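Local coordinates for bottromycin amidohydrolase (Streptomyces purpureus, PDB 6I5S), which probably hydrolyses a thiazoline-adjacent amide bond in a bottromycin precursor, using a two-zinc site of the amidohydrolase type, at residues 125-128 against 129-133; 193-196 against 197-200; 218-221 against 222-226. All coordinates share one frame; numbering follows the deposited sequence.

Interaction 1. Residues 125-128 against 129-133; sequences LAAG and VHRAR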
ATOM      1  N   LEU A 125       0.827  14.957  10.491  1.00 25.52           N
ATOM      2  CA  LEU A 125       2.106  15.663  10.653  1.00 26.26           C
ATOM      3  C   LEU A 125       3.062  15.289   9.532  1.00 27.16           C
ATOM      4  O   LEU A 125       3.700  16.160   8.912  1.00 26.16           O
ATOM      5  CB  LEU A 125       2.713  15.354  12.025  1.00 29.02           C
ATOM      6  CG  LEU A 125       3.991  16.053  12.463  1.00 26.48           C
ATOM      7  CD1 LEU A 125       5.205  15.409  11.754  1.00 28.50           C
ATOM      8  CD2 LEU A 125       3.965  17.554  12.207  1.00 26.71           C
ATOM      9  N   ALA A 126       3.155  13.989   9.231  1.00 24.39           N
ATOM     10  CA  ALA A 126       4.020  13.544   8.155  1.00 26.79           C
ATOM     11  C   ALA A 126       3.609  14.161   6.829  1.00 25.13           C
ATOM     12  O   ALA A 126       4.469  14.496   6.026  1.00 25.40           O
ATOM     13  CB  ALA A 126       3.984  12.009   8.077  1.00 26.72           C
ATOM     14  N   ALA A 127       2.292  14.329   6.597  1.00 25.07           N
ATOM     15  CA  ALA A 127       1.828  15.014   5.387  1.00 25.84           C
ATOM     16  C   ALA A 127       2.300  16.472   5.386  1.00 25.69           C
ATOM     17  O   ALA A 127       2.624  17.021   4.331  1.00 26.30           O
ATOM     18  CB  ALA A 127       0.299  14.973   5.260  1.00 26.24           C
ATOM     19  N   GLY A 128       2.358  17.102   6.570  1.00 25.61           N
ATOM     20  CA  GLY A 128       2.839  18.495   6.636  1.00 27.39           C
ATOM     21  C   GLY A 128       4.319  18.560   6.297  1.00 27.41           C
ATOM     22  O   GLY A 128       4.781  19.479   5.607  1.00 27.96           O
ATOM     23  N   VAL A 129       5.085  17.577   6.775  1.00 26.31           N
ATOM     24  CA  VAL A 129       6.516  17.521   6.456  1.00 22.70           C
ATOM     25  C   VAL A 129       6.696  17.372   4.953  1.00 24.48           C
ATOM     26  O   VAL A 129       7.618  17.946   4.360  1.00 27.22           O
ATOM     27  CB  VAL A 129       7.171  16.370   7.230  1.00 25.03           C
ATOM     28  CG1 VAL A 129       8.596  16.062   6.718  1.00 27.72           C
ATOM     29  CG2 VAL A 129       7.166  16.689   8.693  1.00 28.43           C
ATOM     30  N   HIS A 130       5.853  16.553   4.327  1.00 25.90           N
ATOM     31  CA  HIS A 130       5.878  16.413   2.871  1.00 26.47           C
ATOM     32  C   HIS A 130       5.562  17.728   2.161  1.00 28.07           C
ATOM     33  O   HIS A 130       6.296  18.182   1.260  1.00 27.12           O
ATOM     34  CB  HIS A 130       4.871  15.325   2.476  1.00 22.82           C
ATOM     35  CG  HIS A 130       4.997  14.886   1.054  1.00 27.04           C
ATOM     36  ND1 HIS A 130       4.623  15.685  -0.005  1.00 28.83           N
ATOM     37  CD2 HIS A 130       5.441  13.728   0.517  1.00 25.99           C
ATOM     38  CE1 HIS A 130       4.832  15.026  -1.133  1.00 27.04           C
ATOM     39  NE2 HIS A 130       5.333  13.849  -0.841  1.00 25.81           N
ATOM     40  N   ARG A 131       4.479  18.381   2.567  1.00 26.66           N
ATOM     41  CA  ARG A 131       4.136  19.686   1.986  1.00 25.45           C
ATOM     42  C   ARG A 131       5.251  20.704   2.180  1.00 27.60           C
ATOM     43  O   ARG A 131       5.483  21.551   1.308  1.00 28.05           O
ATOM     44  CB  ARG A 131       2.820  20.229   2.611  1.00 26.98           C
ATOM     45  CG  ARG A 131       1.586  19.402   2.242  1.00 32.12           C
ATOM     46  CD  ARG A 131       0.303  19.935   2.909  1.00 40.87           C
ATOM     47  NE  ARG A 131      -0.912  19.248   2.449  1.00 61.27           N
ATOM     48  CZ  ARG A 131      -1.731  18.516   3.204  1.00 56.89           C
ATOM     49  NH1 ARG A 131      -1.524  18.336   4.499  1.00 31.11           N
ATOM     50  NH2 ARG A 131      -2.788  17.937   2.649  1.00 44.81           N
ATOM     51  N   ALA A 132       5.898  20.689   3.353  1.00 27.92           N
ATOM     52  CA  ALA A 132       6.941  21.660   3.705  1.00 27.89           C
ATOM     53  C   ALA A 132       8.266  21.344   3.018  1.00 28.01           C
ATOM     54  O   ALA A 132       9.173  22.180   3.017  1.00 30.53           O
ATOM     55  CB  ALA A 132       7.120  21.646   5.217  1.00 30.54           C
ATOM     56  N   ARG A 133       8.383  20.136   2.455  1.00 26.27           N
ATOM     57  CA  ARG A 133       9.646  19.646   1.870  1.00 29.45           C
ATOM     58  C   ARG A 133      10.792  19.629   2.872  1.00 30.85           C
ATOM     59  O   ARG A 133      11.931  19.978   2.542  1.00 29.82           O
ATOM     60  CB  ARG A 133       9.998  20.467   0.630  1.00 30.23           C
ATOM     61  CG  ARG A 133       9.037  20.151  -0.480  1.00 30.61           C
ATOM     62  CD  ARG A 133       9.240  21.053  -1.693  1.00 36.04           C
ATOM     63  NE  ARG A 133       8.557  20.495  -2.873  1.00 36.99           N
ATOM     64  CZ  ARG A 133       8.567  21.073  -4.070  1.00 41.18           C
ATOM     65  NH1 ARG A 133       9.195  22.239  -4.242  1.00 38.58           N
ATOM     66  NH2 ARG A 133       7.962  20.503  -5.094  1.00 38.43           N
TER

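Interaction 2. Residues 193-196 against 197-200; sequences FEAL and VRDA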
ATOM      1  N   PHE A 193     -24.144   2.377   9.887  1.00 28.67           N
ATOM      2  CA  PHE A 193     -23.485   2.418   8.592  1.00 30.01           C
ATOM      3  C   PHE A 193     -24.278   3.281   7.609  1.00 27.41           C
ATOM      4  O   PHE A 193     -23.709   4.103   6.878  1.00 30.48           O
ATOM      5  CB  PHE A 193     -23.281   1.002   8.063  1.00 28.67           C
ATOM      6  CG  PHE A 193     -22.651   0.951   6.710  1.00 26.00           C
ATOM      7  CD1 PHE A 193     -21.277   0.942   6.585  1.00 28.81           C
ATOM      8  CD2 PHE A 193     -23.436   0.940   5.585  1.00 32.84           C
ATOM      9  CE1 PHE A 193     -20.703   0.868   5.311  1.00 29.63           C
ATOM     10  CE2 PHE A 193     -22.889   0.857   4.325  1.00 32.70           C
ATOM     11  CZ  PHE A 193     -21.533   0.845   4.178  1.00 27.80           C
ATOM     12  N   GLU A 194     -25.595   3.085   7.551  1.00 31.85           N
ATOM     13  CA  GLU A 194     -26.395   3.811   6.561  1.00 35.09           C
ATOM     14  C   GLU A 194     -26.333   5.296   6.801  1.00 35.42           C
ATOM     15  O   GLU A 194     -26.250   6.092   5.843  1.00 35.15           O
ATOM     16  CB  GLU A 194     -27.867   3.352   6.595  1.00 34.55           C
ATOM     17  CG  GLU A 194     -28.073   1.958   6.078  1.00 40.55           C
ATOM     18  CD  GLU A 194     -29.488   1.414   6.258  1.00 39.94           C
ATOM     19  OE1 GLU A 194     -30.411   2.088   6.795  1.00 38.47           O
ATOM     20  OE2 GLU A 194     -29.681   0.245   5.841  1.00 38.65           O
ATOM     21  N   ALA A 195     -26.428   5.697   8.073  1.00 33.30           N
ATOM     22  CA  ALA A 195     -26.309   7.110   8.415  1.00 39.48           C
ATOM     23  C   ALA A 195     -24.916   7.647   8.097  1.00 28.51           C
ATOM     24  O   ALA A 195     -24.796   8.781   7.608  1.00 33.67           O
ATOM     25  CB  ALA A 195     -26.632   7.331   9.883  1.00 32.86           C
ATOM     26  N   LEU A 196     -23.873   6.851   8.374  1.00 29.41           N
ATOM     27  CA  LEU A 196     -22.489   7.269   8.137  1.00 36.31           C
ATOM     28  C   LEU A 196     -22.234   7.486   6.661  1.00 32.73           C
ATOM     29  O   LEU A 196     -21.693   8.523   6.264  1.00 30.43           O
ATOM     30  CB  LEU A 196     -21.533   6.206   8.671  1.00 30.69           C
ATOM     31  CG  LEU A 196     -20.050   6.352   8.341  1.00 34.83           C
ATOM     32  CD1 LEU A 196     -19.542   7.607   8.973  1.00 38.34           C
ATOM     33  CD2 LEU A 196     -19.338   5.168   8.897  1.00 42.19           C
ATOM     34  N   VAL A 197     -22.657   6.538   5.814  1.00 31.24           N
ATOM     35  CA  VAL A 197     -22.377   6.738   4.397  1.00 30.13           C
ATOM     36  C   VAL A 197     -23.235   7.835   3.813  1.00 33.74           C
ATOM     37  O   VAL A 197     -22.763   8.571   2.929  1.00 36.71           O
ATOM     38  CB  VAL A 197     -22.468   5.416   3.584  1.00 28.29           C
ATOM     39  CG1 VAL A 197     -21.365   4.433   4.080  1.00 33.24           C
ATOM     40  CG2 VAL A 197     -23.838   4.836   3.636  1.00 33.96           C
ATOM     41  N   ARG A 198     -24.486   8.023   4.311  1.00 30.16           N
ATOM     42  CA  ARG A 198     -25.301   9.138   3.862  1.00 33.67           C
ATOM     43  C   ARG A 198     -24.634  10.465   4.222  1.00 34.60           C
ATOM     44  O   ARG A 198     -24.516  11.373   3.393  1.00 35.81           O
ATOM     45  CB  ARG A 198     -26.690   9.044   4.508  1.00 34.58           C
ATOM     46  CG  ARG A 198     -27.620  10.222   4.222  1.00 39.96           C
ATOM     47  CD  ARG A 198     -28.786  10.191   5.219  1.00 45.89           C
ATOM     48  NE  ARG A 198     -28.248  10.494   6.547  1.00 40.85           N
ATOM     49  CZ  ARG A 198     -28.788  10.113   7.695  1.00 38.31           C
ATOM     50  NH1 ARG A 198     -29.936   9.406   7.702  1.00 40.67           N
ATOM     51  NH2 ARG A 198     -28.212  10.449   8.836  1.00 69.27           N
ATOM     52  N   ASP A 199     -24.164  10.582   5.459  1.00 31.19           N
ATOM     53  CA  ASP A 199     -23.619  11.869   5.899  1.00 32.83           C
ATOM     54  C   ASP A 199     -22.207  12.135   5.370  1.00 38.26           C
ATOM     55  O   ASP A 199     -21.849  13.306   5.115  1.00 33.83           O
ATOM     56  CB  ASP A 199     -23.626  11.950   7.426  1.00 38.38           C
ATOM     57  CG  ASP A 199     -25.061  11.918   7.991  1.00 52.76           C
ATOM     58  OD1 ASP A 199     -25.998  12.160   7.209  1.00 42.47           O
ATOM     59  OD2 ASP A 199     -25.257  11.602   9.184  1.00 59.61           O
ATOM     60  N   ALA A 200     -21.377  11.094   5.272  1.00 31.97           N
ATOM     61  CA  ALA A 200     -20.068  11.240   4.621  1.00 24.71           C
ATOM     62  C   ALA A 200     -20.241  11.660   3.166  1.00 28.90           C
ATOM     63  O   ALA A 200     -19.533  12.547   2.677  1.00 31.74           O
ATOM     64  CB  ALA A 200     -19.279   9.928   4.706  1.00 30.41           C
TER

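Interaction 3. Residues 218-221 against 222-226; sequences DVAL and RTMRS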
ATOM      1  N   ASP A 218     -24.021  -5.845  -1.629  1.00 35.06           N
ATOM      2  CA  ASP A 218     -24.343  -4.937  -2.722  1.00 44.49           C
ATOM      3  C   ASP A 218     -24.493  -3.508  -2.221  1.00 45.89           C
ATOM      4  O   ASP A 218     -24.109  -2.568  -2.913  1.00 38.31           O
ATOM      5  CB  ASP A 218     -25.617  -5.382  -3.445  1.00 50.46           C
ATOM      6  CG  ASP A 218     -26.597  -6.025  -2.518  1.00 94.74           C
ATOM      7  OD1 ASP A 218     -26.272  -7.118  -1.992  1.00108.00           O
ATOM      8  OD2 ASP A 218     -27.673  -5.426  -2.293  1.00109.91           O
ATOM      9  N   VAL A 219     -25.048  -3.328  -1.021  1.00 34.83           N
ATOM     10  CA  VAL A 219     -25.118  -1.989  -0.427  1.00 34.23           C
ATOM     11  C   VAL A 219     -23.719  -1.424  -0.166  1.00 35.78           C
ATOM     12  O   VAL A 219     -23.428  -0.245  -0.442  1.00 32.87           O
ATOM     13  CB  VAL A 219     -25.977  -2.063   0.857  1.00 35.08           C
ATOM     14  CG1 VAL A 219     -25.980  -0.778   1.588  1.00 39.55           C
ATOM     15  CG2 VAL A 219     -27.375  -2.506   0.525  1.00 38.17           C
ATOM     16  N   ALA A 220     -22.820  -2.239   0.375  1.00 32.18           N
ATOM     17  CA  ALA A 220     -21.477  -1.777   0.647  1.00 30.34           C
ATOM     18  C   ALA A 220     -20.755  -1.399  -0.637  1.00 31.49           C
ATOM     19  O   ALA A 220     -20.043  -0.383  -0.686  1.00 33.03           O
ATOM     20  CB  ALA A 220     -20.696  -2.843   1.394  1.00 31.76           C
ATOM     21  N   LEU A 221     -20.913  -2.195  -1.691  1.00 31.21           N
ATOM     22  CA  LEU A 221     -20.205  -1.935  -2.937  1.00 32.28           C
ATOM     23  C   LEU A 221     -20.632  -0.623  -3.556  1.00 39.00           C
ATOM     24  O   LEU A 221     -19.812   0.079  -4.148  1.00 38.75           O
ATOM     25  CB  LEU A 221     -20.428  -3.057  -3.948  1.00 36.28           C
ATOM     26  CG  LEU A 221     -19.772  -4.368  -3.579  1.00 32.35           C
ATOM     27  CD1 LEU A 221     -20.269  -5.477  -4.580  1.00 36.84           C
ATOM     28  CD2 LEU A 221     -18.283  -4.291  -3.518  1.00 36.33           C
ATOM     29  N   ARG A 222     -21.898  -0.265  -3.448  1.00 32.39           N
ATOM     30  CA  ARG A 222     -22.324   0.971  -4.074  1.00 36.07           C
ATOM     31  C   ARG A 222     -22.149   2.202  -3.196  1.00 37.98           C
ATOM     32  O   ARG A 222     -22.308   3.309  -3.704  1.00 39.30           O
ATOM     33  CB  ARG A 222     -23.790   0.872  -4.557  1.00 45.18           C
ATOM     34  CG  ARG A 222     -24.809   0.651  -3.520  1.00 45.93           C
ATOM     35  CD  ARG A 222     -26.262   0.732  -4.183  1.00 49.01           C
ATOM     36  NE  ARG A 222     -27.281   0.043  -3.437  1.00 56.47           N
ATOM     37  CZ  ARG A 222     -27.941   0.545  -2.401  1.00 73.49           C
ATOM     38  NH1 ARG A 222     -27.646   1.767  -1.954  1.00 83.83           N
ATOM     39  NH2 ARG A 222     -28.896  -0.184  -1.810  1.00 64.01           N
ATOM     40  N   THR A 223     -21.829   2.056  -1.914  1.00 33.55           N
ATOM     41  CA  THR A 223     -21.678   3.214  -1.030  1.00 27.98           C
ATOM     42  C   THR A 223     -20.241   3.446  -0.584  1.00 32.13           C
ATOM     43  O   THR A 223     -19.888   4.578  -0.255  1.00 36.65           O
ATOM     44  CB  THR A 223     -22.557   3.094   0.229  1.00 35.26           C
ATOM     45  OG1 THR A 223     -22.236   1.901   0.953  1.00 38.81           O
ATOM     46  CG2 THR A 223     -24.039   3.095  -0.105  1.00 35.17           C
ATOM     47  N   MET A 224     -19.393   2.429  -0.584  1.00 29.46           N
ATOM     48  CA  MET A 224     -18.024   2.585  -0.115  1.00 26.29           C
ATOM     49  C   MET A 224     -17.063   2.890  -1.264  1.00 25.95           C
ATOM     50  O   MET A 224     -17.156   2.314  -2.350  1.00 26.22           O
ATOM     51  CB  MET A 224     -17.562   1.314   0.625  1.00 30.79           C
ATOM     52  CG  MET A 224     -18.375   1.091   1.943  1.00 30.15           C
ATOM     53  SD  MET A 224     -17.940  -0.432   2.815  1.00 28.32           S
ATOM     54  CE  MET A 224     -16.218  -0.182   3.294  1.00 29.21           C
ATOM     55  N   ARG A 225     -16.129   3.793  -1.008  1.00 27.25           N
ATOM     56  CA  ARG A 225     -15.172   4.159  -2.042  1.00 26.45           C
ATOM     57  C   ARG A 225     -14.271   2.977  -2.388  1.00 24.82           C
ATOM     58  O   ARG A 225     -13.939   2.769  -3.559  1.00 28.53           O
ATOM     59  CB  ARG A 225     -14.332   5.351  -1.593  1.00 25.36           C
ATOM     60  CG  ARG A 225     -13.004   5.664  -2.398  1.00 29.69           C
ATOM     61  CD  ARG A 225     -13.319   6.231  -3.741  1.00 31.24           C
ATOM     62  NE  ARG A 225     -14.059   7.465  -3.624  1.00 34.77           N
ATOM     63  CZ  ARG A 225     -13.554   8.653  -3.387  1.00 37.02           C
ATOM     64  NH1 ARG A 225     -12.253   8.835  -3.184  1.00 31.67           N
ATOM     65  NH2 ARG A 225     -14.394   9.674  -3.330  1.00 39.39           N
ATOM     66  N   SER A 226     -13.908   2.181  -1.386  1.00 28.13           N
ATOM     67  CA  SER A 226     -13.204   0.939  -1.634  1.00 26.55           C
ATOM     68  C   SER A 226     -13.546  -0.041  -0.514  1.00 27.78           C
ATOM     69  O   SER A 226     -13.934   0.350   0.587  1.00 27.07           O
ATOM     70  CB  SER A 226     -11.671   1.117  -1.703  1.00 24.47           C
ATOM     71  OG  SER A 226     -11.131   1.390  -0.389  1.00 27.39           O
TER
HETATM   72  O   HOH W   1     -18.952   3.101  -4.523  1.00 46.21           O

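Interaction 1. Residues 125-128 against 129-133
Leu125, Ala126, Ala127 and Gly128 each hand a carbonyl to the residue four places on, and the last turns of helix 121-132 illustrate how a regular backbone ladder sorts its side chains into different surroundings. The rungs, 2.8 to 3.0 Å long, are Val129 N to Leu125 O, His130 N to Ala126 O, Arg131 N to Ala127 O and Ala132 N to Gly128 O; that of Arg131 is the straightest, with an N-H...O angle of 168°. Beyond them Arg133 turns to a positive phi and closes the helix with a Schellman motif.

Apolar contact is confined to one pair. Leu125 CD1 meets Val129 CG2 at 3.9 Å, branch against branch. The valine methyl can lie there because CG1 takes the place anti to the backbone N (chi1 168°), which leaves CG2 beside that N and facing back along the helix, 3.5 Å from Leu125 O. Val129 also touches Leu18 and Ala135.

The contact of the guanidinium is of another kind. Arg131 runs extended from CG to NE, its CG 3.3 Å from Ala127 O, and brings NH1 alongside the methyl of Ala127, 3.9 Å from CB. That methyl also packs on Pro140 of strand 139-142, which with strand 111-116 and this helix makes a beta-alpha-beta unit.

Arg131 NE lies close to the like charge of Arg139, whereas Arg133 forms salt bridges to Asp63 and Asp425. The chemistry implies that the backbone bonds define this helix end, while the arginine closing it is tied by charge to distant parts of the chain.

Interaction 2. Residues 193-196 against 197-200
Val197 lays its CG1 methyl over one face of the Phe193 ring, one turn back, in a CH-pi contact: the carbon is 3.9 Å from the ring centroid, 21° off the ring normal, and nearest to CZ. The ring is brought beside it because CG of Phe193 stands anti to the backbone N (chi1 178°), on the side of its carbonyl carbon. The other valine methyl, CG2, is turned toward the backbone instead, 3.3 Å from Phe193 O, and the same carbonyl receives Val197 N at 2.9 Å.

Leu196 packs its side chain on Val167 of helix 164-177 and on Val184, the neighbour in sequence of the carboxylated lysine Xaa183 that is a ligand of both zinc ions. Its carbonyl stays within the helix and takes Ala200 N at 2.8 Å. Phe193 packs on Pro212, Val215 and helix 217-223, and the place of helix 190-203 is consistent with one of the outer helices of the beta/alpha barrel expected for an amidohydrolase.

Ala195 lies against the Arg198 guanidinium, with CA over one face and CB 3.6 Å from Arg198 NH2. The arginine chain bends at chi3 (68°), which brings its head round to the carboxylate of the next residue. There Asp199 is gripped side-on: Arg198 NE gives a salt bridge to Asp199 OD1 at 2.9 Å, and NH2 bonds to both carboxylate oxygens, reaching Asp199 OD2 at 3.2 Å. NE and NH2 approach Asp199 OD1 from the same face of the carboxylate, and this oxygen also has a long, weak ion pair with Arg202.

Interaction 3. Residues 218-221 against 222-226
Arg222 folds back over the turn that precedes it, with CG 3.3 Å from Asp218 O and one guanidinium face over Val219 CA. Its chain then runs extended, and NH2 ends 3.6 Å from Val219 CG2. The Asp218 carboxylate lies farther off, not in contact with the charged nitrogens, while Arg222 N bonds to Asp218 O at 3.2 Å.

Thr223 follows, with its hydroxyl turned back into the helix. Set between the backbone N and the carbonyl carbon (chi1 58°), OG1 donates to Val219 O at 2.8 Å, whereas the amide of the same residue gives that oxygen only a weak bond. Thr223 N also reaches Ala220 O, from above the carbonyl plane. A valine in its place would probably leave Val219 O with just the weak amide bond.

Met224 breaks the helical backbone but still gives its N-H to Ala220 O at 2.9 Å, so this carbonyl serves two donors. With CG beside the backbone N (chi1 -66°) and the next bond extended, SD comes to 3.9 Å from Ala220 CB. A water sits between Leu221 O and Met224 O.

The chain then enters strand 226-228, which leads straight to the zinc ligand His229, consistent with the alternation of helix and strand in the beta/alpha barrel expected of an amidohydrolase.

The three interactions are one principle at different addresses: helical turns whose side chains answer to place. Backbone bonds are routine in interactions 1 and 2 but become irregular in interaction 3, as its helix ends. Interactions 2 and 3, on successive helices with centres about 11 Å apart, share a seam in which the buried Phe193 brings CZ to 3.5 Å from Thr223 OG1; the side chains of Phe193 and Met224 are about 14 and 10 Å from a zinc ion. Interaction 1, its centre about 30 Å from theirs, touches neither. All three are partly buried, yet charge is used differently: a salt bridge between neighbours in 193-200, distant partners in 125-133, and in 218-226 an arginine laid over its own helix.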